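Local coordinates for protein DNA polymerase III beta subunit (Streptococcus pyogenes, PDB 2AVT) that probably encircles DNA as a ring-shaped dimer that slides along the duplex and tethers the replicative polymerase, giving processive replication, at residues Asp181-Ser186 / Pro331-Glu336; Leu338-Ser343 / Phe368-Thr373. All coordinates share one frame; numbering follows the deposited sequence.

Contact 1: residues Asp181-Ser186 / Pro331-Glu336; sequences DSHRMS and PTYLIE
R184 reaches across from its strand to Y333 and E336 on helix 331-339. Its CB points toward the helix, and with chi1 at 63° CG sits between the backbone N and the carbonyl carbon; from there the chain runs extended as far as NE. CD is the first atom to meet the tyrosine, lying over one face of the Y333 ring, 3.4 Å from the ring centroid and 24° off the normal, which is the geometry of a CH-pi contact, although its exact closeness is doubtful. R184 NE comes closest to Y333 CD1, at 3.4 Å. At the tip the two terminal nitrogens diverge. R184 NH1 forms a salt bridge with D181 OD2 at 2.8 Å, while R184 NH2 donates to E336 OE1 in a charged hydrogen bond and salt bridge, modelled very short at 2.5 Å. The glutamate oxygen lies near the guanidinium plane, although its carboxylate stands almost perpendicular to that plane. F151 O accepts a further, weak bond from NH2. Beyond the arginine, Y333 OH lies 3.5 Å from H183 CB. D181 OD2 is 3.6 Å from this hydroxyl and is not hydrogen-bonded to it. D181 OD1 accepts a very short bond from the backbone N of R184, an Asx motif that ties the acid to the turn. Two carboxylates thus share one guanidinium, while its aliphatic stem rests on an aromatic face. The network should fix the rotation of the arginine tip, and its positive charge probably steadies both acids in the ionised form.

Contact 2: residues Leu338-Ser343 / Phe368-Thr373; sequences LKAIKS and FIQLIT
Q370, A340 and F368 lose the most surface here, where the end of helix 331-339 and the turn after it meet strand 367-372. F368 and Q370, two apart on the strand, both direct CB toward the turn. F368 has CG trans to its backbone N (chi1 179°), and its ring reaches A340 in two places: F368 CZ is 4.2 Å from A340 CB, and F368 CE2 is 3.6 Å from A340 O. Q370 extends its chain beyond CG and passes obliquely beside I341, bringing Q370 NE2 within 3.7 Å of I341 CG1. Q370 OE1 comes 4.3 Å from A340 CB, but its polar partner is S337, whose OG is hydrogen-bonded to it. The amide is therefore held from the helix while its flank supplies van der Waals contact to the turn. A backbone bond from I341 N to L338 O, 3.1 Å long, closes a turn from L338 to I341. Here that turn, at the helix exit, rests on F368 and Q370 of the strand; a helix packed against an antiparallel sheet is characteristic of the repeated domain of the bacterial beta sliding ring.

In the fold
Contacts 1 and 2 lie in series along helix 331-339, with centres about 9 Å apart, and they reach neighbouring strands of one sheet. Strand 184-191 belongs to the central domain and strand 367-372 to the C-terminal domain, so the sheet itself spans the boundary between them. Their pairing joins the two contacts: M185 N lies 2.7 Å from L371 O and H183 O 3.0 Å from T373 N, both probable hydrogen bonds. F151 is shared, touching E336 in contact 1 and A340 and Q370 in contact 2. In bacterial relatives the cleft that receives partner-protein peptides lies between these domains, so 181-186 and 368-373 probably stand close to it.

Contact 1: residues Asp181-Ser186 / Pro331-Glu336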
loop_
_atom_site.group_PDB
_atom_site.type_symbol
_atom_site.label_atom_id
_atom_site.label_comp_id
_atom_site.label_asym_id
_atom_site.label_seq_id
_atom_site.Cartn_x
_atom_site.Cartn_y
_atom_site.Cartn_z
ATOM N N ASP A 181 9.736 -5.503 -26.210
ATOM C CA ASP A 181 10.819 -4.769 -25.569
ATOM C C ASP A 181 12.128 -5.280 -26.179
ATOM O O ASP A 181 13.177 -5.199 -25.552
ATOM C CB ASP A 181 10.813 -5.034 -24.063
ATOM C CG ASP A 181 11.142 -6.470 -23.729
ATOM O OD1 ASP A 181 10.917 -7.340 -24.596
ATOM O OD2 ASP A 181 11.625 -6.738 -22.601
ATOM N N SER A 182 12.047 -5.816 -27.400
ATOM C CA SER A 182 13.200 -6.362 -28.120
ATOM C C SER A 182 13.971 -7.325 -27.232
ATOM O O SER A 182 15.195 -7.447 -27.304
ATOM C CB SER A 182 14.127 -5.249 -28.593
ATOM O OG SER A 182 14.720 -4.570 -27.500
ATOM N N HIS A 183 13.219 -7.996 -26.374
ATOM C CA HIS A 183 13.742 -8.998 -25.460
ATOM C C HIS A 183 12.673 -10.089 -25.445
ATOM O O HIS A 183 12.970 -11.284 -25.485
ATOM C CB HIS A 183 13.916 -8.413 -24.058
ATOM C CG HIS A 183 15.074 -7.468 -23.933
ATOM N ND1 HIS A 183 16.379 -7.868 -24.117
ATOM C CD2 HIS A 183 15.121 -6.145 -23.651
ATOM C CE1 HIS A 183 17.181 -6.830 -23.957
ATOM N NE2 HIS A 183 16.447 -5.772 -23.676
ATOM N N ARG A 184 11.424 -9.631 -25.405
ATOM C CA ARG A 184 10.239 -10.471 -25.383
ATOM C C ARG A 184 9.142 -9.735 -26.152
ATOM O O ARG A 184 9.193 -8.522 -26.313
ATOM C CB ARG A 184 9.828 -10.760 -23.933
ATOM C CG ARG A 184 9.416 -9.556 -23.118
ATOM C CD ARG A 184 9.698 -9.917 -21.670
ATOM N NE ARG A 184 8.821 -9.283 -20.688
ATOM C CZ ARG A 184 8.515 -7.994 -20.672
ATOM N NH1 ARG A 184 9.006 -7.181 -21.595
ATOM N NH2 ARG A 184 7.738 -7.519 -19.710
ATOM N N MET A 185 8.146 -10.484 -26.602
ATOM C CA MET A 185 7.071 -9.937 -27.414
ATOM C C MET A 185 5.766 -10.668 -27.166
ATOM O O MET A 185 5.775 -11.842 -26.815
ATOM C CB MET A 185 7.478 -10.071 -28.884
ATOM C CG MET A 185 6.393 -9.746 -29.883
ATOM S SD MET A 185 6.987 -10.084 -31.563
ATOM C CE MET A 185 6.718 -11.809 -31.636
ATOM N N SER A 186 4.660 -9.962 -27.365
ATOM C CA SER A 186 3.328 -10.516 -27.179
ATOM C C SER A 186 2.445 -10.044 -28.327
ATOM O O SER A 186 2.418 -8.845 -28.651
ATOM C CB SER A 186 2.738 -10.043 -25.854
ATOM O OG SER A 186 1.531 -10.727 -25.589
ATOM N N PRO A 331 14.135 -15.420 -16.304
ATOM C CA PRO A 331 12.881 -15.878 -15.689
ATOM C C PRO A 331 11.728 -14.861 -15.602
ATOM O O PRO A 331 10.572 -15.213 -15.857
ATOM C CB PRO A 331 13.326 -16.352 -14.308
ATOM C CG PRO A 331 14.736 -16.779 -14.526
ATOM C CD PRO A 331 15.281 -15.698 -15.422
ATOM N N THR A 332 12.030 -13.617 -15.231
ATOM C CA THR A 332 10.996 -12.582 -15.119
ATOM C C THR A 332 10.120 -12.523 -16.368
ATOM O O THR A 332 8.916 -12.303 -16.287
ATOM C CB THR A 332 11.604 -11.184 -14.911
ATOM O OG1 THR A 332 12.310 -11.152 -13.666
ATOM C CG2 THR A 332 10.510 -10.128 -14.884
ATOM N N TYR A 333 10.742 -12.726 -17.522
ATOM C CA TYR A 333 10.044 -12.705 -18.796
ATOM C C TYR A 333 9.013 -13.831 -18.889
ATOM O O TYR A 333 7.883 -13.616 -19.326
ATOM C CB TYR A 333 11.063 -12.818 -19.927
ATOM C CG TYR A 333 11.962 -11.606 -20.055
ATOM C CD1 TYR A 333 11.733 -10.463 -19.299
ATOM C CD2 TYR A 333 12.999 -11.583 -20.977
ATOM C CE1 TYR A 333 12.506 -9.331 -19.466
ATOM C CE2 TYR A 333 13.775 -10.457 -21.150
ATOM C CZ TYR A 333 13.522 -9.332 -20.395
ATOM O OH TYR A 333 14.275 -8.199 -20.598
ATOM N N LEU A 334 9.405 -15.030 -18.469
ATOM C CA LEU A 334 8.506 -16.173 -18.503
ATOM C C LEU A 334 7.399 -15.981 -17.475
ATOM O O LEU A 334 6.225 -16.263 -17.745
ATOM C CB LEU A 334 9.271 -17.465 -18.205
ATOM C CG LEU A 334 8.427 -18.744 -18.215
ATOM C CD1 LEU A 334 7.624 -18.825 -19.520
ATOM C CD2 LEU A 334 9.331 -19.951 -18.071
ATOM N N ILE A 335 7.776 -15.497 -16.294
ATOM C CA ILE A 335 6.816 -15.255 -15.227
ATOM C C ILE A 335 5.701 -14.336 -15.720
ATOM O O ILE A 335 4.522 -14.637 -15.563
ATOM C CB ILE A 335 7.511 -14.627 -13.991
ATOM C CG1 ILE A 335 8.538 -15.617 -13.426
ATOM C CG2 ILE A 335 6.472 -14.269 -12.926
ATOM C CD1 ILE A 335 9.269 -15.130 -12.191
ATOM N N GLU A 336 6.078 -13.222 -16.331
ATOM C CA GLU A 336 5.103 -12.278 -16.844
ATOM C C GLU A 336 4.260 -12.854 -17.994
ATOM O O GLU A 336 3.069 -12.552 -18.112
ATOM C CB GLU A 336 5.820 -10.992 -17.270
ATOM C CG GLU A 336 6.197 -10.117 -16.071
ATOM C CD GLU A 336 7.113 -8.964 -16.419
ATOM O OE1 GLU A 336 6.921 -8.343 -17.483
ATOM O OE2 GLU A 336 8.019 -8.663 -15.610
#

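Contact 2: residues Leu338-Ser343 / Phe368-Thr373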
loop_
_atom_site.group_PDB
_atom_site.type_symbol
_atom_site.label_atom_id
_atom_site.label_comp_id
_atom_site.label_asym_id
_atom_site.label_seq_id
_atom_site.Cartn_x
_atom_site.Cartn_y
_atom_site.Cartn_z
ATOM N N LEU A 338 3.451 -15.997 -18.342
ATOM C CA LEU A 338 2.534 -16.950 -17.733
ATOM C C LEU A 338 1.388 -16.238 -17.007
ATOM O O LEU A 338 0.254 -16.720 -16.982
ATOM C CB LEU A 338 3.302 -17.862 -16.771
ATOM C CG LEU A 338 4.395 -18.704 -17.459
ATOM C CD1 LEU A 338 5.242 -19.441 -16.428
ATOM C CD2 LEU A 338 3.734 -19.694 -18.419
ATOM N N LYS A 339 1.679 -15.079 -16.428
ATOM C CA LYS A 339 0.656 -14.331 -15.717
ATOM C C LYS A 339 -0.419 -13.907 -16.713
ATOM O O LYS A 339 -1.601 -13.838 -16.374
ATOM C CB LYS A 339 1.280 -13.104 -15.036
ATOM C CG LYS A 339 0.335 -12.355 -14.107
ATOM C CD LYS A 339 1.077 -11.312 -13.276
ATOM C CE LYS A 339 0.134 -10.589 -12.323
ATOM N NZ LYS A 339 0.865 -9.636 -11.430
ATOM N N ALA A 340 -0.002 -13.648 -17.950
ATOM C CA ALA A 340 -0.921 -13.231 -19.008
ATOM C C ALA A 340 -1.762 -14.362 -19.619
ATOM O O ALA A 340 -2.648 -14.104 -20.429
ATOM C CB ALA A 340 -0.150 -12.530 -20.103
ATOM N N ILE A 341 -1.491 -15.604 -19.238
ATOM C CA ILE A 341 -2.237 -16.742 -19.775
ATOM C C ILE A 341 -3.325 -17.192 -18.807
ATOM O O ILE A 341 -3.035 -17.654 -17.710
ATOM C CB ILE A 341 -1.289 -17.925 -20.072
ATOM C CG1 ILE A 341 -0.297 -17.528 -21.171
ATOM C CG2 ILE A 341 -2.083 -19.139 -20.518
ATOM C CD1 ILE A 341 0.829 -18.548 -21.381
ATOM N N LYS A 342 -4.582 -17.050 -19.214
ATOM C CA LYS A 342 -5.699 -17.437 -18.362
ATOM C C LYS A 342 -5.983 -18.932 -18.367
ATOM O O LYS A 342 -6.557 -19.456 -17.411
ATOM C CB LYS A 342 -6.978 -16.701 -18.778
ATOM C CG LYS A 342 -6.951 -15.192 -18.616
ATOM C CD LYS A 342 -8.274 -14.597 -19.098
ATOM C CE LYS A 342 -8.306 -13.076 -19.018
ATOM N NZ LYS A 342 -9.588 -12.542 -19.577
ATOM N N SER A 343 -5.586 -19.620 -19.433
ATOM C CA SER A 343 -5.838 -21.057 -19.542
ATOM C C SER A 343 -5.072 -21.904 -18.531
ATOM O O SER A 343 -3.963 -21.559 -18.116
ATOM C CB SER A 343 -5.515 -21.552 -20.950
ATOM O OG SER A 343 -4.134 -21.431 -21.220
ATOM N N PHE A 368 -3.261 -16.147 -29.423
ATOM C CA PHE A 368 -2.371 -15.385 -28.561
ATOM C C PHE A 368 -0.996 -16.041 -28.542
ATOM O O PHE A 368 -0.823 -17.133 -28.015
ATOM C CB PHE A 368 -2.978 -15.334 -27.153
ATOM C CG PHE A 368 -2.151 -14.590 -26.142
ATOM C CD1 PHE A 368 -1.403 -13.482 -26.505
ATOM C CD2 PHE A 368 -2.174 -14.970 -24.808
ATOM C CE1 PHE A 368 -0.691 -12.764 -25.551
ATOM C CE2 PHE A 368 -1.467 -14.259 -23.849
ATOM C CZ PHE A 368 -0.723 -13.152 -24.223
ATOM N N ILE A 369 -0.025 -15.360 -29.132
ATOM C CA ILE A 369 1.335 -15.863 -29.197
ATOM C C ILE A 369 2.311 -14.914 -28.509
ATOM O O ILE A 369 2.259 -13.702 -28.724
ATOM C CB ILE A 369 1.793 -16.014 -30.653
ATOM C CG1 ILE A 369 0.948 -17.081 -31.362
ATOM C CG2 ILE A 369 3.276 -16.361 -30.688
ATOM C CD1 ILE A 369 1.179 -17.146 -32.868
ATOM N N GLN A 370 3.184 -15.468 -27.676
ATOM C CA GLN A 370 4.202 -14.678 -26.990
ATOM C C GLN A 370 5.561 -15.255 -27.367
ATOM O O GLN A 370 5.712 -16.469 -27.507
ATOM C CB GLN A 370 4.008 -14.724 -25.473
ATOM C CG GLN A 370 2.711 -14.074 -24.998
ATOM C CD GLN A 370 2.571 -14.103 -23.497
ATOM O OE1 GLN A 370 3.145 -13.269 -22.791
ATOM N NE2 GLN A 370 1.822 -15.072 -22.995
ATOM N N LEU A 371 6.541 -14.369 -27.526
ATOM C CA LEU A 371 7.893 -14.748 -27.929
ATOM C C LEU A 371 8.910 -14.268 -26.881
ATOM O O LEU A 371 8.872 -13.113 -26.464
ATOM C CB LEU A 371 8.185 -14.104 -29.291
ATOM C CG LEU A 371 9.261 -14.617 -30.257
ATOM C CD1 LEU A 371 8.860 -15.979 -30.790
ATOM C CD2 LEU A 371 9.412 -13.640 -31.423
ATOM N N ILE A 372 9.810 -15.153 -26.459
ATOM C CA ILE A 372 10.831 -14.810 -25.471
ATOM C C ILE A 372 12.226 -15.181 -25.963
ATOM O O ILE A 372 12.491 -16.338 -26.298
ATOM C CB ILE A 372 10.611 -15.547 -24.140
ATOM C CG1 ILE A 372 9.333 -15.054 -23.463
ATOM C CG2 ILE A 372 11.820 -15.338 -23.228
ATOM C CD1 ILE A 372 8.996 -15.811 -22.185
ATOM N N THR A 373 13.116 -14.198 -26.002
ATOM C CA THR A 373 14.482 -14.433 -26.446
ATOM C C THR A 373 15.309 -14.999 -25.300
ATOM O O THR A 373 15.303 -14.471 -24.189
ATOM C CB THR A 373 15.124 -13.139 -26.939
ATOM O OG1 THR A 373 14.385 -12.643 -28.064
ATOM C CG2 THR A 373 16.568 -13.380 -27.338
#